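Long-range contact in DNA polymerase sliding clamp 3 (Sulfolobus tokodaii, PDB 3AIZ), which serves as a subunit of a ring that encircles DNA and tethers the replicative polymerase and other DNA-processing proteins to it: residues D192-N204 with G235-E246. Sequence-based numbering, arbitrary orientation.
Sequences DAESVYGLEYVVN and GYADFYIAPRAE. With SO4 (sulfate ion), chain H.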
loop_
_atom_site.group_PDB
_atom_site.type_symbol
_atom_site.label_atom_id
_atom_site.label_comp_id
_atom_site.label_asym_id
_atom_site.label_seq_id
_atom_site.Cartn_x
_atom_site.Cartn_y
_atom_site.Cartn_z
ATOM N N ASP C 192 18.535 6.179 41.128
ATOM C CA ASP C 192 18.010 5.055 40.365
ATOM C C ASP C 192 16.695 4.545 40.944
ATOM O O ASP C 192 16.486 4.568 42.156
ATOM C CB ASP C 192 19.038 3.923 40.313
ATOM C CG ASP C 192 20.304 4.316 39.570
ATOM O OD1 ASP C 192 20.278 5.332 38.841
ATOM O OD2 ASP C 192 21.323 3.607 39.713
ATOM N N ALA C 193 15.812 4.084 40.066
ATOM C CA ALA C 193 14.526 3.543 40.483
ATOM C C ALA C 193 13.966 2.618 39.412
ATOM O O ALA C 193 14.378 2.675 38.252
ATOM C CB ALA C 193 13.550 4.667 40.778
ATOM N N GLU C 194 13.025 1.765 39.802
ATOM C CA GLU C 194 12.419 0.826 38.868
ATOM C C GLU C 194 11.108 0.265 39.407
ATOM O O GLU C 194 11.033 -0.182 40.551
ATOM C CB GLU C 194 13.387 -0.317 38.552
ATOM C CG GLU C 194 12.823 -1.370 37.610
ATOM C CD GLU C 194 13.792 -2.513 37.357
ATOM O OE1 GLU C 194 14.918 -2.473 37.897
ATOM O OE2 GLU C 194 13.426 -3.451 36.618
ATOM N N SER C 195 10.076 0.299 38.572
ATOM C CA SER C 195 8.789 -0.291 38.911
ATOM C C SER C 195 7.981 -0.525 37.642
ATOM O O SER C 195 8.299 0.022 36.586
ATOM C CB SER C 195 8.016 0.599 39.885
ATOM O OG SER C 195 7.817 1.891 39.344
ATOM N N VAL C 196 6.936 -1.338 37.751
ATOM C CA VAL C 196 6.132 -1.703 36.590
ATOM C C VAL C 196 4.736 -1.095 36.670
ATOM O O VAL C 196 4.150 -1.009 37.746
ATOM C CB VAL C 196 6.015 -3.232 36.460
ATOM C CG1 VAL C 196 5.279 -3.599 35.183
ATOM C CG2 VAL C 196 7.393 -3.870 36.486
ATOM N N TYR C 197 4.208 -0.673 35.525
ATOM C CA TYR C 197 2.877 -0.080 35.469
ATOM C C TYR C 197 2.072 -0.630 34.297
ATOM O O TYR C 197 2.639 -1.102 33.312
ATOM C CB TYR C 197 2.975 1.443 35.368
ATOM C CG TYR C 197 3.774 2.069 36.484
ATOM C CD1 TYR C 197 3.207 2.283 37.733
ATOM C CD2 TYR C 197 5.096 2.442 36.293
ATOM C CE1 TYR C 197 3.936 2.851 38.759
ATOM C CE2 TYR C 197 5.831 3.012 37.311
ATOM C CZ TYR C 197 5.247 3.213 38.542
ATOM O OH TYR C 197 5.977 3.782 39.559
ATOM N N GLY C 198 0.749 -0.568 34.410
ATOM C CA GLY C 198 -0.128 -1.039 33.355
ATOM C C GLY C 198 0.109 -0.290 32.059
ATOM O O GLY C 198 0.151 0.940 32.041
ATOM N N LEU C 199 0.263 -1.034 30.969
ATOM C CA LEU C 199 0.565 -0.435 29.675
ATOM C C LEU C 199 -0.560 0.476 29.185
ATOM O O LEU C 199 -0.315 1.617 28.796
ATOM C CB LEU C 199 0.876 -1.522 28.639
ATOM C CG LEU C 199 1.330 -1.074 27.245
ATOM C CD1 LEU C 199 2.195 -2.142 26.594
ATOM C CD2 LEU C 199 0.141 -0.727 26.362
ATOM N N GLU C 200 -1.790 -0.026 29.211
ATOM C CA GLU C 200 -2.929 0.728 28.693
ATOM C C GLU C 200 -3.109 2.081 29.379
ATOM O O GLU C 200 -3.442 3.073 28.731
ATOM C CB GLU C 200 -4.218 -0.094 28.794
ATOM C CG GLU C 200 -4.527 -0.605 30.191
ATOM C CD GLU C 200 -5.876 -1.293 30.273
ATOM O OE1 GLU C 200 -5.969 -2.345 30.942
ATOM O OE2 GLU C 200 -6.842 -0.784 29.663
ATOM N N TYR C 201 -2.883 2.118 30.689
ATOM C CA TYR C 201 -3.071 3.343 31.460
ATOM C C TYR C 201 -2.083 4.439 31.059
ATOM O O TYR C 201 -2.448 5.612 30.971
ATOM C CB TYR C 201 -2.976 3.056 32.961
ATOM C CG TYR C 201 -3.910 1.962 33.424
ATOM C CD1 TYR C 201 -3.414 0.766 33.927
ATOM C CD2 TYR C 201 -5.288 2.118 33.345
ATOM C CE1 TYR C 201 -4.264 -0.240 34.347
ATOM C CE2 TYR C 201 -6.146 1.119 33.762
ATOM C CZ TYR C 201 -5.629 -0.058 34.261
ATOM O OH TYR C 201 -6.480 -1.056 34.677
ATOM N N VAL C 202 -0.834 4.056 30.816
ATOM C CA VAL C 202 0.179 5.012 30.384
ATOM C C VAL C 202 -0.109 5.479 28.965
ATOM O O VAL C 202 -0.148 6.677 28.688
ATOM C CB VAL C 202 1.595 4.408 30.429
ATOM C CG1 VAL C 202 2.604 5.378 29.832
ATOM C CG2 VAL C 202 1.976 4.045 31.856
ATOM N N VAL C 203 -0.316 4.517 28.073
ATOM C CA VAL C 203 -0.568 4.797 26.665
ATOM C C VAL C 203 -1.748 5.743 26.449
ATOM O O VAL C 203 -1.684 6.645 25.614
ATOM C CB VAL C 203 -0.809 3.499 25.874
ATOM C CG1 VAL C 203 -1.332 3.815 24.486
ATOM C CG2 VAL C 203 0.471 2.682 25.800
ATOM N N ASN C 204 -2.818 5.536 27.209
ATOM C CA ASN C 204 -4.040 6.319 27.043
ATOM C C ASN C 204 -3.892 7.806 27.369
ATOM O O ASN C 204 -4.860 8.561 27.289
ATOM C CB ASN C 204 -5.183 5.709 27.859
ATOM C CG ASN C 204 -5.680 4.397 27.279
ATOM O OD1 ASN C 204 -5.394 4.065 26.129
ATOM N ND2 ASN C 204 -6.433 3.646 28.074
ATOM N N GLY C 235 -0.454 25.647 34.240
ATOM C CA GLY C 235 -1.426 24.582 34.401
ATOM C C GLY C 235 -0.768 23.220 34.351
ATOM O O GLY C 235 0.433 23.116 34.106
ATOM N N TYR C 236 -1.550 22.172 34.586
ATOM C CA TYR C 236 -1.025 20.814 34.524
ATOM C C TYR C 236 -2.127 19.759 34.492
ATOM O O TYR C 236 -3.275 20.025 34.853
ATOM C CB TYR C 236 -0.070 20.544 35.693
ATOM C CG TYR C 236 -0.691 20.739 37.059
ATOM C CD1 TYR C 236 -1.464 19.742 37.641
ATOM C CD2 TYR C 236 -0.498 21.916 37.769
ATOM C CE1 TYR C 236 -2.034 19.917 38.890
ATOM C CE2 TYR C 236 -1.063 22.098 39.019
ATOM C CZ TYR C 236 -1.828 21.096 39.575
ATOM O OH TYR C 236 -2.393 21.273 40.818
ATOM N N ALA C 237 -1.760 18.562 34.048
ATOM C CA ALA C 237 -2.656 17.416 34.050
ATOM C C ALA C 237 -1.922 16.221 34.647
ATOM O O ALA C 237 -1.104 15.591 33.979
ATOM C CB ALA C 237 -3.126 17.105 32.639
ATOM N N ASP C 238 -2.206 15.919 35.908
ATOM C CA ASP C 238 -1.513 14.844 36.607
ATOM C C ASP C 238 -2.200 13.496 36.431
ATOM O O ASP C 238 -3.418 13.383 36.571
ATOM C CB ASP C 238 -1.378 15.168 38.098
ATOM C CG ASP C 238 -0.387 16.285 38.365
ATOM O OD1 ASP C 238 0.381 16.636 37.445
ATOM O OD2 ASP C 238 -0.374 16.811 39.499
ATOM N N PHE C 239 -1.407 12.476 36.125
ATOM C CA PHE C 239 -1.907 11.111 36.037
ATOM C C PHE C 239 -1.130 10.202 36.985
ATOM O O PHE C 239 0.049 9.926 36.765
ATOM C CB PHE C 239 -1.806 10.590 34.603
ATOM C CG PHE C 239 -2.691 11.315 33.630
ATOM C CD1 PHE C 239 -2.300 12.526 33.084
ATOM C CD2 PHE C 239 -3.914 10.783 33.258
ATOM C CE1 PHE C 239 -3.112 13.194 32.189
ATOM C CE2 PHE C 239 -4.731 11.448 32.363
ATOM C CZ PHE C 239 -4.328 12.655 31.827
ATOM N N TYR C 240 -1.792 9.750 38.045
ATOM C CA TYR C 240 -1.182 8.822 38.989
ATOM C C TYR C 240 -1.596 7.393 38.663
ATOM O O TYR C 240 -2.765 7.032 38.798
ATOM C CB TYR C 240 -1.586 9.165 40.425
ATOM C CG TYR C 240 -1.154 10.541 40.879
ATOM C CD1 TYR C 240 -1.891 11.667 40.536
ATOM C CD2 TYR C 240 -0.017 10.714 41.655
ATOM C CE1 TYR C 240 -1.504 12.926 40.950
ATOM C CE2 TYR C 240 0.379 11.972 42.074
ATOM C CZ TYR C 240 -0.370 13.074 41.718
ATOM O OH TYR C 240 0.014 14.330 42.129
ATOM N N ILE C 241 -0.635 6.582 38.234
ATOM C CA ILE C 241 -0.910 5.198 37.871
ATOM C C ILE C 241 -0.330 4.230 38.899
ATOM O O ILE C 241 0.858 4.282 39.211
ATOM C CB ILE C 241 -0.356 4.867 36.476
ATOM C CG1 ILE C 241 -0.842 5.902 35.460
ATOM C CG2 ILE C 241 -0.762 3.463 36.057
ATOM C CD1 ILE C 241 -0.329 5.673 34.061
ATOM N N ALA C 242 -1.179 3.350 39.420
ATOM C CA ALA C 242 -0.779 2.410 40.465
ATOM C C ALA C 242 0.291 1.432 39.986
ATOM O O ALA C 242 0.328 1.069 38.811
ATOM C CB ALA C 242 -1.992 1.658 40.991
ATOM N N PRO C 243 1.168 1.006 40.907
ATOM C CA PRO C 243 2.285 0.097 40.628
ATOM C C PRO C 243 1.841 -1.344 40.398
ATOM O O PRO C 243 0.759 -1.736 40.833
ATOM C CB PRO C 243 3.127 0.171 41.910
ATOM C CG PRO C 243 2.647 1.389 42.637
ATOM C CD PRO C 243 1.204 1.505 42.291
ATOM N N ARG C 244 2.686 -2.117 39.721
ATOM C CA ARG C 244 2.457 -3.542 39.494
ATOM C C ARG C 244 1.143 -3.861 38.791
ATOM O O ARG C 244 0.470 -4.830 39.142
ATOM C CB ARG C 244 2.531 -4.325 40.808
ATOM C CG ARG C 244 3.935 -4.530 41.342
ATOM C CD ARG C 244 3.952 -5.624 42.397
ATOM N NE ARG C 244 5.270 -5.792 43.001
ATOM C CZ ARG C 244 5.565 -6.724 43.901
ATOM N NH1 ARG C 244 4.634 -7.580 44.303
ATOM N NH2 ARG C 244 6.791 -6.801 44.399
ATOM N N ALA C 245 0.781 -3.057 37.798
ATOM C CA ALA C 245 -0.414 -3.341 37.012
ATOM C C ALA C 245 -0.065 -4.277 35.859
ATOM O O ALA C 245 -0.355 -3.989 34.698
ATOM C CB ALA C 245 -1.047 -2.053 36.501
ATOM N N GLU C 246 0.563 -5.401 36.199
ATOM C CA GLU C 246 0.984 -6.397 35.218
ATOM C C GLU C 246 -0.125 -6.747 34.228
ATOM O O GLU C 246 0.124 -7.379 33.201
ATOM C CB GLU C 246 1.466 -7.669 35.924
ATOM C CG GLU C 246 2.755 -7.505 36.718
ATOM C CD GLU C 246 3.994 -7.546 35.842
ATOM O OE1 GLU C 246 3.847 -7.666 34.606
ATOM O OE2 GLU C 246 5.115 -7.463 36.390
ATOM O OXT GLU C 246 -1.294 -6.413 34.428
HETATM S S SO4 H . -10.346 0.821 33.804
HETATM O O1 SO4 H . -9.307 -0.191 33.629
HETATM O O2 SO4 H . -11.627 0.165 34.049
HETATM O O3 SO4 H . -10.012 1.671 34.943
HETATM O O4 SO4 H . -10.438 1.642 32.598
#
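Ile241 buries more surface than any other residue of the contact, packing on Tyr201 and Val202 of the short helix 199-203. With CG1 anti to the carbonyl carbon (chi1 -52°), Ile241 CG2 is left anti to the backbone N and lies 3.8 Å from Tyr201 CB, while Ile241 CD1 meets Val202 CG2 at 3.6 Å, the two side chains crossing nearly at right angles. At the edge of the Tyr197 ring, near its plane, Ala242 O sits 3.3 Å from CD1. Pro243 CA lies 3.7 Å from Tyr197 CE1. The methyl of Ala245 rests against the backbone of Gly198, the helix N-cap, and touches the edge of the Tyr201 ring.

A single backbone hydrogen bond joins the segments, from Arg244 N to Val196 O (2.7 Å, 139° at the hydrogen). The Tyr201 hydroxyl donates to a sulfate, probably from the crystallisation liquor, which Ser42 also binds.

The C-terminal tail runs past the turn from strand 193-198 into helix 199-203. That strand pairs with strand 153-159, Val202 packs on Ile143 of helix 136-149, and Tyr201 reaches Thr45 of strand 45-52, which lies beside 235-241 in the nine-stranded antiparallel sheet joining the two halves of the PCNA subunit.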